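Local coordinates for protein 4-alpha-glucanotransferase (Corynebacterium glutamicum, PDB 5B68) that is an amylomaltase, or disproportionating enzyme, pairing an N-terminal beta-sandwich region with a glucanotransferase domain of the TIM-barrel clan, at residues A[196-201]-A[364-369]. Residues are numbered along the deposited sequence; the frame is centred on the assembly and turned at random.
Sequences GDFNDL and DEQLAA
Phe-198 makes most of the apolar contact, its ring lying against Gln-366 and Leu-367 of helix 349-376. On the Leu-367 side, CE1 of Phe-198 is 3.5 Å from CG of Leu-367, while CD2 of that leucine lies 3.5 Å from CD1 of the ring. With chi1 at -60°, CG of Phe-198 stands anti to its carbonyl carbon, which carries the ring across to both neighbours. CB of Gln-366 approaches ring atom CD2 of Phe-198 obliquely, at 3.4 Å. The amide of Gln-366 stands nearly perpendicular to the ring, the planes 86° apart, with its OE1 in the ring plane at the edge, 3.4 Å from CD2 of Phe-198. That oxygen accepts a hydrogen bond from the backbone N of Arg-249, which helps fix the amide's orientation. CD2 of Leu-201 meets CD2 of Leu-367 at 3.8 Å, and Leu-201 also packs on Leu-216 and Ile-218 of strand 215-218. Helices 198-209 and 349-376 directly precede strands 215-218 and 382-387, neighbours in the parallel sheet of the TIM-barrel fold, so the contact packs two helices side by side on the outside of the barrel. Within segment 196-201, at the start of helix 198-209, Asp-197 and Asp-200 form a capping box: Asp-200 N donates to Asp-197 OD1 in a nearly straight bond (3.0 Å, 169°), and Asp-197 N to Asp-200 OD2 in a more bent one. Both carboxylates also form salt bridges with Arg-249.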
loop_
_atom_site.group_PDB
_atom_site.type_symbol
_atom_site.label_atom_id
_atom_site.label_comp_id
_atom_site.label_asym_id
_atom_site.label_seq_id
_atom_site.Cartn_x
_atom_site.Cartn_y
_atom_site.Cartn_z
ATOM N N GLY A 196 -14.905 -10.752 8.514
ATOM C CA GLY A 196 -15.519 -9.416 8.334
ATOM C C GLY A 196 -15.677 -9.063 6.860
ATOM O O GLY A 196 -14.855 -9.523 6.010
ATOM N N ASP A 197 -16.653 -8.249 6.584
ATOM C CA ASP A 197 -17.045 -7.869 5.228
ATOM C C ASP A 197 -17.291 -6.374 5.167
ATOM O O ASP A 197 -17.024 -5.658 6.162
ATOM C CB ASP A 197 -18.246 -8.746 4.784
ATOM C CG ASP A 197 -19.505 -8.564 5.646
ATOM O OD1 ASP A 197 -19.791 -7.426 6.088
ATOM O OD2 ASP A 197 -20.254 -9.549 5.871
ATOM N N PHE A 198 -17.736 -5.864 4.018
ATOM C CA PHE A 198 -17.884 -4.371 3.871
ATOM C C PHE A 198 -18.955 -3.831 4.816
ATOM O O PHE A 198 -18.926 -2.665 5.216
ATOM C CB PHE A 198 -18.261 -3.932 2.409
ATOM C CG PHE A 198 -17.226 -4.339 1.372
ATOM C CD1 PHE A 198 -15.931 -3.882 1.452
ATOM C CD2 PHE A 198 -17.596 -5.083 0.269
ATOM C CE1 PHE A 198 -14.998 -4.190 0.470
ATOM C CE2 PHE A 198 -16.677 -5.388 -0.724
ATOM C CZ PHE A 198 -15.360 -4.984 -0.590
ATOM N N ASN A 199 -19.984 -4.636 5.117
ATOM C CA ASN A 199 -20.967 -4.206 6.074
ATOM C C ASN A 199 -20.360 -4.011 7.425
ATOM O O ASN A 199 -20.538 -2.973 8.063
ATOM C CB ASN A 199 -22.131 -5.218 6.141
ATOM C CG ASN A 199 -23.268 -4.747 7.024
ATOM O OD1 ASN A 199 -23.111 -4.612 8.225
ATOM N ND2 ASN A 199 -24.416 -4.492 6.423
ATOM N N ASP A 200 -19.601 -5.022 7.835
ATOM C CA ASP A 200 -18.852 -4.928 9.069
ATOM C C ASP A 200 -17.928 -3.720 9.156
ATOM O O ASP A 200 -17.769 -3.140 10.228
ATOM C CB ASP A 200 -18.042 -6.187 9.370
ATOM C CG ASP A 200 -18.911 -7.449 9.442
ATOM O OD1 ASP A 200 -19.908 -7.402 10.132
ATOM O OD2 ASP A 200 -18.541 -8.501 8.840
ATOM N N LEU A 201 -17.287 -3.398 8.040
ATOM C CA LEU A 201 -16.417 -2.204 7.932
ATOM C C LEU A 201 -17.165 -0.948 8.331
ATOM O O LEU A 201 -16.712 -0.116 9.180
ATOM C CB LEU A 201 -15.843 -2.088 6.515
ATOM C CG LEU A 201 -14.954 -0.878 6.207
ATOM C CD1 LEU A 201 -13.758 -0.922 7.112
ATOM C CD2 LEU A 201 -14.552 -0.913 4.753
ATOM N N ASP A 364 -17.304 -1.614 -5.187
ATOM C CA ASP A 364 -17.361 -0.149 -5.208
ATOM C C ASP A 364 -18.522 0.395 -4.390
ATOM O O ASP A 364 -18.359 1.329 -3.572
ATOM C CB ASP A 364 -17.429 0.387 -6.661
ATOM C CG ASP A 364 -17.492 1.918 -6.730
ATOM O OD1 ASP A 364 -16.418 2.533 -6.738
ATOM O OD2 ASP A 364 -18.544 2.524 -6.704
ATOM N N GLU A 365 -19.724 -0.106 -4.636
ATOM C CA GLU A 365 -20.851 0.458 -3.933
ATOM C C GLU A 365 -20.871 0.071 -2.430
ATOM O O GLU A 365 -21.373 0.866 -1.641
ATOM C CB GLU A 365 -22.189 0.141 -4.639
ATOM C CG GLU A 365 -22.655 -1.284 -4.535
ATOM C CD GLU A 365 -24.010 -1.535 -5.286
ATOM O OE1 GLU A 365 -24.466 -2.708 -5.380
ATOM O OE2 GLU A 365 -24.593 -0.537 -5.786
ATOM N N GLN A 366 -20.393 -1.115 -2.054
ATOM C CA GLN A 366 -20.413 -1.493 -0.638
ATOM C C GLN A 366 -19.375 -0.700 0.133
ATOM O O GLN A 366 -19.627 -0.302 1.279
ATOM C CB GLN A 366 -20.205 -3.001 -0.435
ATOM C CG GLN A 366 -21.494 -3.723 -0.926
ATOM C CD GLN A 366 -21.719 -5.116 -0.398
ATOM O OE1 GLN A 366 -20.983 -5.654 0.436
ATOM N NE2 GLN A 366 -22.715 -5.776 -1.006
ATOM N N LEU A 367 -18.242 -0.454 -0.516
ATOM C CA LEU A 367 -17.194 0.414 0.103
ATOM C C LEU A 367 -17.634 1.845 0.202
ATOM O O LEU A 367 -17.359 2.513 1.192
ATOM C CB LEU A 367 -15.921 0.353 -0.710
ATOM C CG LEU A 367 -15.013 -0.813 -0.492
ATOM C CD1 LEU A 367 -13.876 -0.782 -1.486
ATOM C CD2 LEU A 367 -14.437 -0.708 0.941
ATOM N N ALA A 368 -18.311 2.359 -0.830
ATOM C CA ALA A 368 -18.890 3.691 -0.727
ATOM C C ALA A 368 -19.880 3.788 0.437
ATOM O O ALA A 368 -19.880 4.772 1.148
ATOM C CB ALA A 368 -19.615 4.060 -1.993
ATOM N N ALA A 369 -20.708 2.765 0.620
ATOM C CA ALA A 369 -21.699 2.819 1.699
ATOM C C ALA A 369 -21.017 2.747 3.068
ATOM O O ALA A 369 -21.457 3.443 3.988
ATOM C CB ALA A 369 -22.702 1.694 1.567
#